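Local structure of putative uronate isomerase (Thermotoga maritima, 4NAR) at residues A[224-235]-A[252-260]; A[327-337]-A[352-362]. The protein is of unproven function but is possibly an isomerase or racemase related to lactate racemase. All coordinates share one frame; numbering follows the deposited sequence.

In the fold
Contacts 1 and 2 are local packing units in different parts of one chain. Contact 1 sets helix 241-259 on the hairpin of strands 217-227 and 231-240, which belong to the mixed seven-stranded sheet. Contact 2 joins helix 332-341, and the loop before it, to helix 347-357 and strand 360-362. Arg357 of contact 2 reaches Phe373 at the start of a strand of the separate parallel sheet. The centres of contact 1 and contact 2 lie 31 Å apart. The nearest atoms of contact 1 and contact 2 are about 17 Å apart, so the two do not touch. In sequence, contact 1 closes before contact 2 opens. Both are structural packing, contact 1 between helix and sheet, contact 2 between two helices and a short strand.

Contact 1 of 2, residues A[224-235]-A[252-260]; sequences VYEEEEEVIPRA and ACELSSQLH
Val224, Ala235 and Leu255 form the apolar centre where helix 252-259 lies on the strand hairpin. Val224 divides its two methyls along the helix. Val224 CG2 meets Ala252 CB at 3.9 Å. Val224 CG1, set opposite the backbone N (chi1 -172°), meets Leu255 CD2 at 3.9 Å and also comes near His260 CE1. Leu255 CD2 sits against Ala235 CB as well, at 3.8 Å. A classic beta bulge puts Arg234 and Ala235 together opposite Val224, whose O accepts from both backbone N atoms.

One hydrogen bond crosses the contact. His260 NE2 donates to Tyr225 O at 2.6 Å, with an N-H...O angle of 163°. The oxygen lies close to the imidazole plane. The ring's other nitrogen, His260 ND1, is hydrogen-bonded to Ser256 OG at 3.0 Å. Held at both nitrogens, the ring has its rotation fixed just past the helix end.

The charged group is a salt bridge between Arg234 NH1 and Glu226 OE2, both on the hairpin; its modelled separation is doubtfully short. Leu259 covers it: Leu259 CD2 lies over one face of the guanidinium, 3.5 Å from Arg234 NH1, and Leu259 CG is 3.4 Å from Glu226 OE2. Arg234 NE donates a hydrogen bond to Gly7 O.

The chemistry is thus mixed. The helix adds hydrocarbon contact to an ion pair formed within the hairpin, while His260 supplies a directional bond that ties the helix end to strand 224-227.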
loop_
_atom_site.group_PDB
_atom_site.type_symbol
_atom_site.label_atom_id
_atom_site.label_comp_id
_atom_site.label_asym_id
_atom_site.label_seq_id
_atom_site.Cartn_x
_atom_site.Cartn_y
_atom_site.Cartn_z
ATOM N N VAL A 224 -10.197 -2.079 -9.916
ATOM C CA VAL A 224 -10.727 -2.889 -8.821
ATOM C C VAL A 224 -10.787 -4.346 -9.304
ATOM O O VAL A 224 -11.148 -4.617 -10.464
ATOM C CB VAL A 224 -12.118 -2.393 -8.347
ATOM C CG1 VAL A 224 -12.553 -3.129 -7.091
ATOM C CG2 VAL A 224 -12.096 -0.898 -8.082
ATOM N N TYR A 225 -10.427 -5.286 -8.433
ATOM C CA TYR A 225 -10.345 -6.681 -8.836
ATOM C C TYR A 225 -10.520 -7.619 -7.646
ATOM O O TYR A 225 -10.399 -7.222 -6.481
ATOM C CB TYR A 225 -8.994 -6.970 -9.492
ATOM C CG TYR A 225 -7.867 -6.370 -8.691
ATOM C CD1 TYR A 225 -7.440 -5.072 -8.942
ATOM C CD2 TYR A 225 -7.245 -7.082 -7.658
ATOM C CE1 TYR A 225 -6.423 -4.490 -8.192
ATOM C CE2 TYR A 225 -6.215 -6.508 -6.903
ATOM C CZ TYR A 225 -5.815 -5.209 -7.175
ATOM O OH TYR A 225 -4.802 -4.609 -6.451
ATOM N N GLU A 226 -10.800 -8.878 -7.964
ATOM C CA GLU A 226 -10.763 -9.942 -6.974
ATOM C C GLU A 226 -9.520 -10.784 -7.192
ATOM O O GLU A 226 -8.975 -10.835 -8.303
ATOM C CB GLU A 226 -11.996 -10.828 -7.086
ATOM C CG GLU A 226 -13.264 -10.149 -6.651
ATOM C CD GLU A 226 -14.471 -10.710 -7.368
ATOM O OE1 GLU A 226 -14.287 -11.557 -8.281
ATOM O OE2 GLU A 226 -15.601 -10.300 -7.022
ATOM N N GLU A 227 -9.079 -11.443 -6.125
ATOM C CA GLU A 227 -8.018 -12.430 -6.230
ATOM C C GLU A 227 -8.476 -13.738 -5.599
ATOM O O GLU A 227 -8.691 -13.809 -4.383
ATOM C CB GLU A 227 -6.737 -11.939 -5.557
ATOM C CG GLU A 227 -5.631 -12.972 -5.603
ATOM C CD GLU A 227 -4.260 -12.356 -5.421
ATOM O OE1 GLU A 227 -4.193 -11.127 -5.145
ATOM O OE2 GLU A 227 -3.257 -13.103 -5.563
ATOM N N GLU A 228 -8.647 -14.766 -6.423
ATOM C CA GLU A 228 -8.990 -16.083 -5.901
ATOM C C GLU A 228 -7.781 -17.008 -6.054
ATOM O O GLU A 228 -7.042 -17.263 -5.092
ATOM C CB GLU A 228 -10.211 -16.648 -6.630
ATOM C CG GLU A 228 -11.500 -15.865 -6.379
ATOM C CD GLU A 228 -12.747 -16.641 -6.797
ATOM O OE1 GLU A 228 -13.362 -16.260 -7.818
ATOM O OE2 GLU A 228 -13.111 -17.630 -6.108
ATOM N N GLU A 229 -7.592 -17.510 -7.270
ATOM C CA GLU A 229 -6.367 -18.205 -7.622
ATOM C C GLU A 229 -5.649 -17.377 -8.672
ATOM O O GLU A 229 -4.430 -17.439 -8.807
ATOM C CB GLU A 229 -6.671 -19.612 -8.136
ATOM C CG GLU A 229 -7.338 -20.486 -7.091
ATOM C CD GLU A 229 -6.960 -21.943 -7.242
ATOM O OE1 GLU A 229 -6.348 -22.284 -8.296
ATOM O OE2 GLU A 229 -7.273 -22.735 -6.310
ATOM N N GLU A 230 -6.437 -16.607 -9.415
ATOM C CA GLU A 230 -5.939 -15.601 -10.335
ATOM C C GLU A 230 -6.605 -14.259 -10.016
ATOM O O GLU A 230 -7.518 -14.176 -9.176
ATOM C CB GLU A 230 -6.244 -15.997 -11.782
ATOM C CG GLU A 230 -5.288 -17.022 -12.367
ATOM C CD GLU A 230 -5.225 -16.969 -13.895
ATOM O OE1 GLU A 230 -4.180 -16.533 -14.433
ATOM O OE2 GLU A 230 -6.218 -17.358 -14.553
ATOM N N VAL A 231 -6.145 -13.213 -10.695
ATOM C CA VAL A 231 -6.756 -11.898 -10.574
ATOM C C VAL A 231 -7.960 -11.816 -11.513
ATOM O O VAL A 231 -7.837 -12.037 -12.720
ATOM C CB VAL A 231 -5.731 -10.766 -10.886
ATOM C CG1 VAL A 231 -6.431 -9.426 -11.142
ATOM C CG2 VAL A 231 -4.707 -10.650 -9.761
ATOM N N ILE A 232 -9.124 -11.506 -10.947
ATOM C CA ILE A 232 -10.339 -11.285 -11.725
ATOM C C ILE A 232 -10.596 -9.791 -11.778
ATOM O O ILE A 232 -11.036 -9.200 -10.782
ATOM C CB ILE A 232 -11.574 -11.969 -11.066
ATOM C CG1 ILE A 232 -11.268 -13.431 -10.750
ATOM C CG2 ILE A 232 -12.809 -11.876 -11.968
ATOM C CD1 ILE A 232 -11.279 -13.736 -9.277
ATOM N N PRO A 233 -10.298 -9.161 -12.927
ATOM C CA PRO A 233 -10.590 -7.728 -13.072
ATOM C C PRO A 233 -12.095 -7.492 -12.925
ATOM O O PRO A 233 -12.893 -8.306 -13.406
ATOM C CB PRO A 233 -10.150 -7.414 -14.507
ATOM C CG PRO A 233 -9.145 -8.473 -14.848
ATOM C CD PRO A 233 -9.593 -9.719 -14.096
ATOM N N ARG A 234 -12.485 -6.401 -12.276
ATOM C CA ARG A 234 -13.897 -6.141 -12.029
ATOM C C ARG A 234 -14.319 -4.727 -12.441
ATOM O O ARG A 234 -15.497 -4.482 -12.731
ATOM C CB ARG A 234 -14.198 -6.376 -10.552
ATOM C CG ARG A 234 -14.021 -7.844 -10.123
ATOM C CD ARG A 234 -15.054 -8.789 -10.814
ATOM N NE ARG A 234 -16.392 -8.196 -10.767
ATOM C CZ ARG A 234 -17.238 -8.347 -9.751
ATOM N NH1 ARG A 234 -16.897 -9.106 -8.715
ATOM N NH2 ARG A 234 -18.429 -7.749 -9.768
ATOM N N ALA A 235 -13.363 -3.796 -12.452
ATOM C CA ALA A 235 -13.645 -2.419 -12.865
ATOM C C ALA A 235 -12.376 -1.632 -13.140
ATOM O O ALA A 235 -11.348 -1.841 -12.492
ATOM C CB ALA A 235 -14.477 -1.686 -11.814
ATOM N N ALA A 252 -14.426 3.529 -6.737
ATOM C CA ALA A 252 -13.615 2.348 -6.449
ATOM C C ALA A 252 -13.918 1.782 -5.066
ATOM O O ALA A 252 -14.128 0.577 -4.916
ATOM C CB ALA A 252 -12.138 2.677 -6.556
ATOM N N CYS A 253 -13.941 2.654 -4.061
ATOM C CA CYS A 253 -14.157 2.227 -2.679
ATOM C C CYS A 253 -15.529 1.570 -2.457
ATOM O O CYS A 253 -15.656 0.613 -1.674
ATOM C CB CYS A 253 -14.010 3.419 -1.736
ATOM S SG CYS A 253 -12.316 4.023 -1.567
ATOM N N GLU A 254 -16.547 2.093 -3.137
ATOM C CA GLU A 254 -17.890 1.530 -3.058
ATOM C C GLU A 254 -17.926 0.097 -3.594
ATOM O O GLU A 254 -18.576 -0.766 -3.010
ATOM C CB GLU A 254 -18.910 2.411 -3.785
ATOM C CG GLU A 254 -20.347 1.939 -3.605
ATOM C CD GLU A 254 -20.659 1.510 -2.154
ATOM O OE1 GLU A 254 -20.591 2.373 -1.241
ATOM O OE2 GLU A 254 -20.971 0.310 -1.927
ATOM N N LEU A 255 -17.201 -0.168 -4.680
ATOM C CA LEU A 255 -17.150 -1.521 -5.223
ATOM C C LEU A 255 -16.301 -2.428 -4.335
ATOM O O LEU A 255 -16.745 -3.528 -3.953
ATOM C CB LEU A 255 -16.635 -1.543 -6.667
ATOM C CG LEU A 255 -16.669 -2.962 -7.265
ATOM C CD1 LEU A 255 -18.081 -3.568 -7.180
ATOM C CD2 LEU A 255 -16.138 -3.013 -8.699
ATOM N N SER A 256 -15.094 -1.957 -4.003
ATOM C CA SER A 256 -14.195 -2.674 -3.090
ATOM C C SER A 256 -14.853 -3.033 -1.750
ATOM O O SER A 256 -14.663 -4.140 -1.235
ATOM C CB SER A 256 -12.908 -1.875 -2.846
ATOM O OG SER A 256 -12.283 -2.259 -1.621
ATOM N N SER A 257 -15.640 -2.120 -1.193
ATOM C CA SER A 257 -16.293 -2.396 0.086
ATOM C C SER A 257 -17.328 -3.541 0.006
ATOM O O SER A 257 -17.701 -4.118 1.024
ATOM C CB SER A 257 -16.908 -1.121 0.683
ATOM O OG SER A 257 -17.991 -0.649 -0.111
ATOM N N GLN A 258 -17.770 -3.879 -1.202
ATOM C CA GLN A 258 -18.753 -4.943 -1.388
ATOM C C GLN A 258 -18.055 -6.244 -1.747
ATOM O O GLN A 258 -18.611 -7.323 -1.577
ATOM C CB GLN A 258 -19.710 -4.601 -2.528
ATOM C CG GLN A 258 -20.725 -3.489 -2.253
ATOM C CD GLN A 258 -21.565 -3.181 -3.494
ATOM O OE1 GLN A 258 -21.176 -2.358 -4.340
ATOM N NE2 GLN A 258 -22.714 -3.856 -3.619
ATOM N N LEU A 259 -16.838 -6.134 -2.262
ATOM C CA LEU A 259 -16.132 -7.283 -2.807
ATOM C C LEU A 259 -15.007 -7.780 -1.889
ATOM O O LEU A 259 -14.664 -8.974 -1.893
ATOM C CB LEU A 259 -15.546 -6.895 -4.161
ATOM C CG LEU A 259 -16.233 -7.313 -5.467
ATOM C CD1 LEU A 259 -17.738 -7.115 -5.417
ATOM C CD2 LEU A 259 -15.624 -6.540 -6.618
ATOM N N HIS A 260 -14.424 -6.877 -1.105
ATOM C CA HIS A 260 -13.192 -7.216 -0.385
ATOM C C HIS A 260 -13.343 -7.475 1.121
ATOM O O HIS A 260 -12.350 -7.608 1.843
ATOM C CB HIS A 260 -12.118 -6.160 -0.655
ATOM C CG HIS A 260 -11.716 -6.061 -2.093
ATOM N ND1 HIS A 260 -11.333 -4.873 -2.682
ATOM C CD2 HIS A 260 -11.617 -7.005 -3.062
ATOM C CE1 HIS A 260 -11.013 -5.088 -3.944
ATOM N NE2 HIS A 260 -11.178 -6.378 -4.199
#

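Contact 2 of 2, residues A[327-337]-A[352-362]; sequences IGYHCKDYVKW and HVINVRGAGTF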
loop_
_atom_site.group_PDB
_atom_site.type_symbol
_atom_site.label_atom_id
_atom_site.label_comp_id
_atom_site.label_asym_id
_atom_site.label_seq_id
_atom_site.Cartn_x
_atom_site.Cartn_y
_atom_site.Cartn_z
ATOM N N ILE A 327 13.505 -1.060 17.825
ATOM C CA ILE A 327 12.317 -0.849 18.636
ATOM C C ILE A 327 11.517 -2.150 18.870
ATOM O O ILE A 327 10.944 -2.344 19.944
ATOM C CB ILE A 327 11.419 0.281 18.045
ATOM C CG1 ILE A 327 10.389 0.758 19.075
ATOM C CG2 ILE A 327 10.765 -0.139 16.703
ATOM C CD1 ILE A 327 9.375 1.719 18.494
ATOM N N GLY A 328 11.482 -3.036 17.874
ATOM C CA GLY A 328 10.700 -4.261 17.983
ATOM C C GLY A 328 9.195 -3.992 17.979
ATOM O O GLY A 328 8.733 -2.832 17.893
ATOM N N TYR A 329 8.411 -5.061 18.096
ATOM C CA TYR A 329 6.968 -4.946 17.899
ATOM C C TYR A 329 6.191 -4.811 19.203
ATOM O O TYR A 329 6.199 -5.710 20.042
ATOM C CB TYR A 329 6.469 -6.122 17.066
ATOM C CG TYR A 329 6.937 -6.068 15.621
ATOM C CD1 TYR A 329 6.158 -5.444 14.642
ATOM C CD2 TYR A 329 8.146 -6.635 15.235
ATOM C CE1 TYR A 329 6.574 -5.389 13.309
ATOM C CE2 TYR A 329 8.568 -6.596 13.909
ATOM C CZ TYR A 329 7.773 -5.967 12.946
ATOM O OH TYR A 329 8.175 -5.904 11.623
ATOM N N HIS A 330 5.496 -3.687 19.351
ATOM C CA HIS A 330 4.842 -3.338 20.604
ATOM C C HIS A 330 3.542 -2.577 20.372
ATOM O O HIS A 330 3.266 -2.139 19.250
ATOM C CB HIS A 330 5.766 -2.446 21.434
ATOM C CG HIS A 330 7.091 -3.069 21.759
ATOM N ND1 HIS A 330 7.312 -3.775 22.919
ATOM C CD2 HIS A 330 8.267 -3.074 21.077
ATOM C CE1 HIS A 330 8.571 -4.192 22.946
ATOM N NE2 HIS A 330 9.167 -3.784 21.840
ATOM N N CYS A 331 2.763 -2.410 21.445
ATOM C CA CYS A 331 1.476 -1.723 21.386
ATOM C C CYS A 331 1.688 -0.213 21.317
ATOM O O CYS A 331 2.807 0.289 21.534
ATOM C CB CYS A 331 0.608 -2.078 22.608
ATOM S SG CYS A 331 1.218 -1.405 24.212
ATOM N N LYS A 332 0.600 0.502 21.035
ATOM C CA LYS A 332 0.662 1.939 20.812
ATOM C C LYS A 332 1.220 2.702 22.002
ATOM O O LYS A 332 2.034 3.616 21.823
ATOM C CB LYS A 332 -0.712 2.496 20.448
ATOM C CG LYS A 332 -0.638 3.845 19.741
ATOM C CD LYS A 332 -1.893 4.662 19.971
ATOM C CE LYS A 332 -3.128 3.898 19.562
ATOM N NZ LYS A 332 -4.271 4.818 19.257
ATOM N N ASP A 333 0.790 2.338 23.207
ATOM C CA ASP A 333 1.213 3.068 24.402
ATOM C C ASP A 333 2.686 2.856 24.745
ATOM O O ASP A 333 3.343 3.770 25.246
ATOM C CB ASP A 333 0.300 2.786 25.603
ATOM C CG ASP A 333 -1.028 3.532 25.510
ATOM O OD1 ASP A 333 -1.147 4.478 24.689
ATOM O OD2 ASP A 333 -1.958 3.168 26.264
ATOM N N TYR A 334 3.213 1.671 24.455
ATOM C CA TYR A 334 4.646 1.443 24.598
ATOM C C TYR A 334 5.434 2.310 23.612
ATOM O O TYR A 334 6.489 2.858 23.951
ATOM C CB TYR A 334 4.991 -0.030 24.374
ATOM C CG TYR A 334 6.475 -0.307 24.429
ATOM C CD1 TYR A 334 7.071 -0.793 25.588
ATOM C CD2 TYR A 334 7.288 -0.065 23.328
ATOM C CE1 TYR A 334 8.447 -1.035 25.639
ATOM C CE2 TYR A 334 8.651 -0.295 23.368
ATOM C CZ TYR A 334 9.230 -0.787 24.520
ATOM O OH TYR A 334 10.590 -1.025 24.540
ATOM N N VAL A 335 4.926 2.423 22.387
ATOM C CA VAL A 335 5.658 3.113 21.326
ATOM C C VAL A 335 5.689 4.636 21.551
ATOM O O VAL A 335 6.731 5.282 21.373
ATOM C CB VAL A 335 5.111 2.721 19.929
ATOM C CG1 VAL A 335 5.830 3.474 18.807
ATOM C CG2 VAL A 335 5.240 1.213 19.739
ATOM N N LYS A 336 4.556 5.194 21.967
ATOM C CA LYS A 336 4.492 6.605 22.345
ATOM C C LYS A 336 5.502 6.920 23.436
ATOM O O LYS A 336 6.151 7.964 23.409
ATOM C CB LYS A 336 3.094 6.967 22.838
ATOM C CG LYS A 336 2.105 7.230 21.725
ATOM C CD LYS A 336 0.701 6.920 22.208
ATOM C CE LYS A 336 -0.317 7.835 21.571
ATOM N NZ LYS A 336 -0.968 8.691 22.607
ATOM N N TRP A 337 5.626 6.003 24.394
ATOM C CA TRP A 337 6.598 6.139 25.465
ATOM C C TRP A 337 8.024 6.081 24.909
ATOM O O TRP A 337 8.904 6.852 25.308
ATOM C CB TRP A 337 6.391 5.033 26.499
ATOM C CG TRP A 337 7.542 4.897 27.457
ATOM C CD1 TRP A 337 7.752 5.628 28.598
ATOM C CD2 TRP A 337 8.642 3.976 27.363
ATOM N NE1 TRP A 337 8.916 5.218 29.215
ATOM C CE2 TRP A 337 9.482 4.200 28.477
ATOM C CE3 TRP A 337 9.000 2.975 26.446
ATOM C CZ2 TRP A 337 10.649 3.469 28.705
ATOM C CZ3 TRP A 337 10.167 2.253 26.665
ATOM C CH2 TRP A 337 10.978 2.503 27.786
ATOM N N HIS A 352 4.405 1.262 11.779
ATOM C CA HIS A 352 4.413 -0.109 11.257
ATOM C C HIS A 352 4.344 -1.154 12.377
ATOM O O HIS A 352 3.523 -2.082 12.360
ATOM C CB HIS A 352 5.689 -0.339 10.453
ATOM C CG HIS A 352 6.055 -1.790 10.302
ATOM N ND1 HIS A 352 5.377 -2.649 9.469
ATOM C CD2 HIS A 352 7.054 -2.515 10.869
ATOM C CE1 HIS A 352 5.937 -3.855 9.529
ATOM N NE2 HIS A 352 6.945 -3.797 10.373
ATOM N N VAL A 353 5.238 -0.980 13.340
ATOM C CA VAL A 353 5.351 -1.845 14.503
ATOM C C VAL A 353 4.018 -1.950 15.296
ATOM O O VAL A 353 3.561 -3.041 15.613
ATOM C CB VAL A 353 6.571 -1.364 15.348
ATOM C CG1 VAL A 353 6.262 -1.329 16.823
ATOM C CG2 VAL A 353 7.814 -2.191 14.996
ATOM N N ILE A 354 3.378 -0.824 15.581
ATOM C CA ILE A 354 2.076 -0.841 16.235
ATOM C C ILE A 354 1.054 -1.544 15.348
ATOM O O ILE A 354 0.261 -2.369 15.821
ATOM C CB ILE A 354 1.562 0.581 16.491
ATOM C CG1 ILE A 354 2.554 1.370 17.359
ATOM C CG2 ILE A 354 0.159 0.538 17.132
ATOM C CD1 ILE A 354 2.261 2.885 17.438
ATOM N N ASN A 355 1.071 -1.196 14.064
ATOM C CA ASN A 355 0.172 -1.796 13.092
ATOM C C ASN A 355 0.216 -3.332 13.108
ATOM O O ASN A 355 -0.829 -4.006 13.152
ATOM C CB ASN A 355 0.484 -1.248 11.700
ATOM C CG ASN A 355 -0.126 0.134 11.467
ATOM O OD1 ASN A 355 -1.138 0.497 12.099
ATOM N ND2 ASN A 355 0.471 0.904 10.545
ATOM N N VAL A 356 1.429 -3.879 13.081
ATOM C CA VAL A 356 1.603 -5.320 13.150
ATOM C C VAL A 356 1.179 -5.906 14.510
ATOM O O VAL A 356 0.402 -6.881 14.558
ATOM C CB VAL A 356 3.051 -5.742 12.857
ATOM C CG1 VAL A 356 3.224 -7.252 13.112
ATOM C CG2 VAL A 356 3.452 -5.372 11.420
ATOM N N ARG A 357 1.661 -5.311 15.604
ATOM C CA ARG A 357 1.475 -5.916 16.926
ATOM C C ARG A 357 0.015 -5.902 17.397
ATOM O O ARG A 357 -0.441 -6.835 18.079
ATOM C CB ARG A 357 2.390 -5.288 17.987
ATOM C CG ARG A 357 2.499 -6.159 19.228
ATOM C CD ARG A 357 3.156 -7.508 18.876
ATOM N NE ARG A 357 3.071 -8.529 19.932
ATOM C CZ ARG A 357 1.987 -9.273 20.184
ATOM N NH1 ARG A 357 0.860 -9.107 19.478
ATOM N NH2 ARG A 357 2.019 -10.187 21.152
ATOM N N GLY A 358 -0.716 -4.857 17.015
ATOM C CA GLY A 358 -2.116 -4.748 17.384
ATOM C C GLY A 358 -2.358 -4.140 18.758
ATOM O O GLY A 358 -1.439 -3.609 19.402
ATOM N N ALA A 359 -3.606 -4.227 19.210
ATOM C CA ALA A 359 -4.026 -3.672 20.492
ATOM C C ALA A 359 -3.286 -4.313 21.659
ATOM O O ALA A 359 -2.920 -5.492 21.605
ATOM C CB ALA A 359 -5.534 -3.851 20.676
ATOM N N GLY A 360 -3.090 -3.528 22.715
ATOM C CA GLY A 360 -2.445 -4.006 23.925
ATOM C C GLY A 360 -2.438 -2.923 24.988
ATOM O O GLY A 360 -2.846 -1.786 24.725
ATOM N N THR A 361 -1.988 -3.271 26.189
ATOM C CA THR A 361 -1.863 -2.296 27.272
ATOM C C THR A 361 -0.424 -2.134 27.715
ATOM O O THR A 361 0.380 -3.077 27.663
ATOM C CB THR A 361 -2.691 -2.690 28.509
ATOM O OG1 THR A 361 -2.487 -4.083 28.786
ATOM C CG2 THR A 361 -4.182 -2.414 28.278
ATOM N N PHE A 362 -0.115 -0.930 28.170
ATOM C CA PHE A 362 1.205 -0.627 28.680
ATOM C C PHE A 362 1.083 0.008 30.062
ATOM O O PHE A 362 0.561 1.118 30.195
ATOM C CB PHE A 362 1.918 0.320 27.718
ATOM C CG PHE A 362 3.307 0.695 28.149
ATOM C CD1 PHE A 362 4.286 -0.277 28.305
ATOM C CD2 PHE A 362 3.642 2.023 28.372
ATOM C CE1 PHE A 362 5.577 0.065 28.683
ATOM C CE2 PHE A 362 4.940 2.373 28.758
ATOM C CZ PHE A 362 5.910 1.390 28.911
HETATM O O HOH W 1 -1.724 -1.075 20.232
HETATM O O HOH W 2 -1.483 0.850 23.656
#
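Phe362, Tyr329 and Val353 bury the most surface in this contact, between two antiparallel helices and the short strand that follows the second. The segments 332-337 and 352-357 run at 163° to each other, with axes 9.7 Å apart.

Phe362 holds CG trans to its backbone N (chi1 -180°), which carries the ring over to Tyr334 and Trp337. Tyr334 CA sits over one face of the Phe362 ring, 4.0 Å from its centroid, as a CH-pi contact. The Tyr334 ring turns its edge to the Phe362 face in an offset edge-to-face pair, with Tyr334 CD1 3.5 Å from Phe362 CE1. Trp337 closes the cluster: Phe362 CZ lies over a face of its indole. With an alanine here, a gap is likely to open between strand 360-362 and helix 332-337, and the Tyr334 and Trp337 rings would lose their shared partner.

The Tyr329 ring lies against one side of helix 352-357. Val353 CG2 lies over one face, 3.9 Å from the Tyr329 ring centroid, while Val356 CB approaches obliquely. Tyr329 OH is hydrogen-bonded to His352 NE2 at 2.7 Å, which anchors the ring's far end. Trp283 stacks on His352.

Val353 CG1 packs on Val335 CG2, and Val335 CG2 meets Ile354 CG1 at 3.6 Å. Water 1 bridges the two helix ends: it accepts from Lys332 N at 2.9 Å and donates to Gly358 O at 2.7 Å.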